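Local coordinates for protein unsaturated glucuronyl hydrolase (Streptococcus agalactiae, PDB 2ZZR) that hydrolyses unsaturated hyaluronate, chondroitin and heparin disaccharides, releasing the 4,5-unsaturated uronic acid from the sugar to which it is linked, at residues Asp44-Glu48 against Glu49-Pro53; Lys61-Asp64 against Asn65-Thr69. All blocks are in the same frame, centred on the assembly; numbering follows the deposited sequence.

Contact 1. Residues Asp44-Glu48 against Glu49-Pro53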
loop_
_atom_site.group_PDB
_atom_site.type_symbol
_atom_site.label_atom_id
_atom_site.label_comp_id
_atom_site.label_asym_id
_atom_site.label_seq_id
_atom_site.Cartn_x
_atom_site.Cartn_y
_atom_site.Cartn_z
ATOM N N ASP A 44 -17.190 -17.625 2.469
ATOM C CA ASP A 44 -18.346 -18.148 3.189
ATOM C C ASP A 44 -18.547 -17.456 4.546
ATOM O O ASP A 44 -19.682 -17.220 4.967
ATOM C CB ASP A 44 -18.212 -19.663 3.355
ATOM C CG ASP A 44 -18.209 -20.406 2.017
ATOM O OD1 ASP A 44 -18.936 -20.004 1.082
ATOM O OD2 ASP A 44 -17.482 -21.410 1.907
ATOM N N TYR A 45 -17.439 -17.130 5.211
ATOM C CA TYR A 45 -17.450 -16.420 6.492
ATOM C C TYR A 45 -17.982 -14.987 6.367
ATOM O O TYR A 45 -18.828 -14.562 7.162
ATOM C CB TYR A 45 -16.046 -16.436 7.111
ATOM C CG TYR A 45 -15.923 -15.768 8.471
ATOM C CD1 TYR A 45 -15.223 -14.571 8.615
ATOM C CD2 TYR A 45 -16.492 -16.337 9.611
ATOM C CE1 TYR A 45 -15.095 -13.952 9.853
ATOM C CE2 TYR A 45 -16.369 -15.722 10.865
ATOM C CZ TYR A 45 -15.672 -14.527 10.972
ATOM O OH TYR A 45 -15.539 -13.913 12.199
ATOM N N PHE A 46 -17.501 -14.252 5.365
ATOM C CA PHE A 46 -17.907 -12.858 5.177
ATOM C C PHE A 46 -19.199 -12.680 4.391
ATOM O O PHE A 46 -19.908 -11.697 4.589
ATOM C CB PHE A 46 -16.772 -12.026 4.548
ATOM C CG PHE A 46 -15.532 -11.965 5.396
ATOM C CD1 PHE A 46 -15.589 -11.465 6.694
ATOM C CD2 PHE A 46 -14.310 -12.412 4.905
ATOM C CE1 PHE A 46 -14.455 -11.415 7.488
ATOM C CE2 PHE A 46 -13.165 -12.367 5.698
ATOM C CZ PHE A 46 -13.239 -11.868 6.992
ATOM N N GLY A 47 -19.506 -13.629 3.508
ATOM C CA GLY A 47 -20.645 -13.483 2.602
ATOM C C GLY A 47 -20.496 -12.261 1.712
ATOM O O GLY A 47 -19.477 -12.097 1.032
ATOM N N GLU A 48 -21.506 -11.397 1.729
ATOM C CA GLU A 48 -21.464 -10.142 0.975
ATOM C C GLU A 48 -20.884 -8.989 1.801
ATOM O O GLU A 48 -20.799 -7.852 1.330
ATOM C CB GLU A 48 -22.845 -9.795 0.405
ATOM C CG GLU A 48 -23.206 -10.648 -0.826
ATOM C CD GLU A 48 -24.474 -10.209 -1.546
ATOM O OE1 GLU A 48 -24.792 -9.000 -1.561
ATOM O OE2 GLU A 48 -25.152 -11.087 -2.121
ATOM N N GLU A 49 -20.476 -9.294 3.029
ATOM C CA GLU A 49 -19.881 -8.293 3.907
ATOM C C GLU A 49 -18.352 -8.373 3.867
ATOM O O GLU A 49 -17.793 -9.009 2.970
ATOM C CB GLU A 49 -20.452 -8.409 5.322
ATOM C CG GLU A 49 -21.919 -7.988 5.384
ATOM C CD GLU A 49 -22.412 -7.725 6.792
ATOM O OE1 GLU A 49 -22.374 -8.661 7.621
ATOM O OE2 GLU A 49 -22.852 -6.580 7.061
ATOM N N TYR A 50 -17.683 -7.719 4.818
ATOM C CA TYR A 50 -16.241 -7.459 4.707
ATOM C C TYR A 50 -15.480 -7.753 5.993
ATOM O O TYR A 50 -16.048 -7.657 7.086
ATOM C CB TYR A 50 -16.004 -5.993 4.293
ATOM C CG TYR A 50 -16.636 -5.627 2.976
ATOM C CD1 TYR A 50 -17.989 -5.278 2.901
ATOM C CD2 TYR A 50 -15.891 -5.640 1.793
ATOM C CE1 TYR A 50 -18.583 -4.960 1.689
ATOM C CE2 TYR A 50 -16.479 -5.315 0.572
ATOM C CZ TYR A 50 -17.825 -4.980 0.530
ATOM O OH TYR A 50 -18.416 -4.661 -0.670
ATOM N N PRO A 51 -14.185 -8.110 5.873
ATOM C CA PRO A 51 -13.353 -8.214 7.065
ATOM C C PRO A 51 -13.184 -6.843 7.695
ATOM O O PRO A 51 -13.188 -5.832 6.982
ATOM C CB PRO A 51 -11.999 -8.695 6.522
ATOM C CG PRO A 51 -12.012 -8.359 5.070
ATOM C CD PRO A 51 -13.442 -8.439 4.641
ATOM N N THR A 52 -13.056 -6.816 9.020
ATOM C CA THR A 52 -12.612 -5.615 9.720
ATOM C C THR A 52 -11.166 -5.321 9.293
ATOM O O THR A 52 -10.488 -6.213 8.770
ATOM C CB THR A 52 -12.675 -5.795 11.257
ATOM O OG1 THR A 52 -12.073 -7.046 11.626
ATOM C CG2 THR A 52 -14.119 -5.760 11.733
ATOM N N PRO A 53 -10.698 -4.066 9.481
ATOM C CA PRO A 53 -9.315 -3.713 9.131
ATOM C C PRO A 53 -8.282 -4.723 9.621
ATOM O O PRO A 53 -7.409 -5.128 8.846
ATOM C CB PRO A 53 -9.125 -2.351 9.812
ATOM C CG PRO A 53 -10.486 -1.743 9.740
ATOM C CD PRO A 53 -11.445 -2.893 9.981
HETATM O O HOH W 1 -17.787 -9.991 0.422
HETATM O O HOH W 2 -20.665 -6.680 -1.139
#
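Pro51 lies over one face of the Phe46 ring, the two side chains crossing at about a right angle, where helix 25-46 gives way to strand 50-56. At the root of the phenylalanine, CB lies 3.6 Å from Glu49 O. With CG anti to its own carbonyl carbon (chi1 -62°), the ring is carried over the first residues of the strand. CD1 passes 3.8 Å from Tyr50 C, and farther out CE1 approaches Pro51 CA at 3.4 Å. At the tip, CZ abuts Pro51 CB, also at 3.4 Å. The proline adds a CH-pi contact: its CD sits 3.9 Å from the centroid of the Phe46 ring and only 4° off the ring normal. The other face of the aromatic ring is covered toward its rim by Tyr45 CD1, so the ring is sandwiched between its helical neighbour and the strand; Trp73 of helix 70-84 meets it edge-to-face.

Beneath this apolar layer the backbone reverses direction. Glu49 N donates to Phe46 O across 2.9 Å with an N-H...O angle of 147°, closing a type II' beta turn in which Gly47 takes the second position with positive phi. One water spans the bend, 2.8 Å from Gly47 O and 2.7 Å from Glu49 O, while a second links Glu48 O to Tyr50 OH. Glu48 and Glu49 are exposed, and the Glu48 side chain touches Ile92 and Lys95 of helix 87-105.

A helix ended by glycine, a tight turn and a short strand thus open the connection from helix 25-46, through a two-stranded hairpin, to helix 70-84 in the alpha-helical barrel of this family 88 glycoside hydrolase.

Contact 2. Residues Lys61-Asp64 against Asn65-Thr69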
loop_
_atom_site.group_PDB
_atom_site.type_symbol
_atom_site.label_atom_id
_atom_site.label_comp_id
_atom_site.label_asym_id
_atom_site.label_seq_id
_atom_site.Cartn_x
_atom_site.Cartn_y
_atom_site.Cartn_z
ATOM N N LYS A 61 -13.343 -9.916 12.400
ATOM C CA LYS A 61 -14.770 -9.716 12.570
ATOM C C LYS A 61 -15.370 -9.321 11.223
ATOM O O LYS A 61 -14.640 -9.063 10.256
ATOM C CB LYS A 61 -15.057 -8.674 13.661
ATOM C CG LYS A 61 -14.838 -9.217 15.068
ATOM C CD LYS A 61 -14.912 -8.132 16.137
ATOM C CE LYS A 61 -14.441 -8.686 17.465
ATOM N NZ LYS A 61 -14.361 -7.631 18.511
ATOM N N VAL A 62 -16.697 -9.292 11.162
ATOM C CA VAL A 62 -17.421 -9.001 9.930
ATOM C C VAL A 62 -18.056 -7.616 10.021
ATOM O O VAL A 62 -18.652 -7.270 11.050
ATOM C CB VAL A 62 -18.511 -10.070 9.658
ATOM C CG1 VAL A 62 -19.183 -9.820 8.327
ATOM C CG2 VAL A 62 -17.909 -11.471 9.694
ATOM N N MET A 63 -17.926 -6.832 8.950
ATOM C CA MET A 63 -18.418 -5.453 8.940
ATOM C C MET A 63 -19.026 -5.047 7.600
ATOM O O MET A 63 -18.854 -5.736 6.590
ATOM C CB MET A 63 -17.287 -4.489 9.316
ATOM C CG MET A 63 -16.272 -4.257 8.196
ATOM S SD MET A 63 -15.241 -2.810 8.511
ATOM C CE MET A 63 -16.472 -1.507 8.446
ATOM N N ASP A 64 -19.719 -3.910 7.590
ATOM C CA ASP A 64 -20.297 -3.383 6.362
ATOM C C ASP A 64 -19.268 -2.571 5.567
ATOM O O ASP A 64 -18.076 -2.572 5.902
ATOM C CB ASP A 64 -21.575 -2.576 6.644
ATOM C CG ASP A 64 -21.331 -1.337 7.506
ATOM O OD1 ASP A 64 -20.166 -1.013 7.829
ATOM O OD2 ASP A 64 -22.328 -0.671 7.858
ATOM N N ASN A 65 -19.731 -1.895 4.518
ATOM C CA ASN A 65 -18.849 -1.166 3.610
ATOM C C ASN A 65 -18.694 0.306 3.996
ATOM O O ASN A 65 -19.150 1.201 3.279
ATOM C CB ASN A 65 -19.332 -1.309 2.157
ATOM C CG ASN A 65 -18.236 -1.010 1.142
ATOM O OD1 ASN A 65 -17.127 -0.614 1.506
ATOM N ND2 ASN A 65 -18.544 -1.205 -0.140
ATOM N N THR A 66 -18.031 0.549 5.126
ATOM C CA THR A 66 -17.912 1.908 5.667
ATOM C C THR A 66 -16.517 2.239 6.210
ATOM O O THR A 66 -16.319 3.303 6.793
ATOM C CB THR A 66 -18.944 2.160 6.798
ATOM O OG1 THR A 66 -18.713 1.232 7.860
ATOM C CG2 THR A 66 -20.382 2.019 6.285
ATOM N N GLU A 67 -15.553 1.342 6.022
ATOM C CA GLU A 67 -14.178 1.602 6.464
ATOM C C GLU A 67 -13.281 2.076 5.315
ATOM O O GLU A 67 -13.760 2.292 4.205
ATOM C CB GLU A 67 -13.578 0.374 7.160
ATOM C CG GLU A 67 -13.618 0.431 8.701
ATOM C CD GLU A 67 -12.644 1.428 9.303
ATOM O OE1 GLU A 67 -12.033 2.214 8.550
ATOM O OE2 GLU A 67 -12.499 1.430 10.549
ATOM N N TRP A 68 -11.990 2.262 5.593
ATOM C CA TRP A 68 -11.022 2.629 4.552
ATOM C C TRP A 68 -10.401 1.392 3.903
ATOM O O TRP A 68 -9.641 1.509 2.939
ATOM C CB TRP A 68 -9.911 3.540 5.113
ATOM C CG TRP A 68 -8.933 2.878 6.063
ATOM C CD1 TRP A 68 -9.086 2.714 7.413
ATOM C CD2 TRP A 68 -7.651 2.319 5.736
ATOM N NE1 TRP A 68 -7.987 2.084 7.943
ATOM C CE2 TRP A 68 -7.090 1.828 6.938
ATOM C CE3 TRP A 68 -6.925 2.179 4.541
ATOM C CZ2 TRP A 68 -5.836 1.197 6.985
ATOM C CZ3 TRP A 68 -5.672 1.557 4.585
ATOM C CH2 TRP A 68 -5.141 1.076 5.803
ATOM N N THR A 69 -10.761 0.223 4.429
ATOM C CA THR A 69 -10.055 -1.033 4.162
ATOM C C THR A 69 -10.846 -2.041 3.318
ATOM O O THR A 69 -10.313 -3.096 2.959
ATOM C CB THR A 69 -9.705 -1.738 5.479
ATOM O OG1 THR A 69 -10.865 -1.775 6.327
ATOM C CG2 THR A 69 -8.578 -1.016 6.202
#
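Met63 reaches Glu67 and Thr66 around an inverse gamma turn centred on Asn65, which turns the chain from strand 59-63 into the loop before helix 70-84. The turn's own bond, Thr66 N to Asp64 O at 3.2 Å, is weak.

The close-packed part lies under the Met63 thioether. The chain bends at its last torsion (chi3 -65°), bringing CE to 3.5 Å from Glu67 CG, with SD at 3.6 Å from that same carbon; the two side chains run nearly perpendicular. CE also comes within 3.6 Å of Thr66 OG1, and both Met63 and Glu67 rest on Pro53 of the partner strand. Beyond CG, Glu67 curls back at chi2, and its OE1 takes the backbone N-H of Trp68 at 3.0 Å on the anti lone pair. The Asn65 amide is held elsewhere, OD1 by Arg103 and ND2 by Ser99.

The solvent side is sparser. There the exposed Asp64 and the partly exposed Thr66 are tied together two residues apart by a single side-chain bond: Thr66 OG1 donates to Asp64 OD1 over 2.7 Å, on the syn side but 30° out of the carboxylate plane.

Contacts 1 and 2 belong to one antiparallel hairpin and lie with centres about 8 Å apart. Strand 50-56, entered through contact 1, pairs with strand 59-63, which leads into contact 2: Tyr50 O and Met63 N are 2.8 Å apart and Thr52 N and Lys61 O 3.0 Å, both probable hydrogen bonds. Pro53 CG also packs 3.4 Å from Thr69 OG1, joining the far ends of the two stretches. Their relation to catalysis differs. Contact 1 is remote from the active site, whereas in contact 2 the Glu67 side chain is about 7 Å from that of Asp114, the probable nucleophile, and about 10 Å from that of Asp174, the probable proton donor; Trp68 touches Asp114.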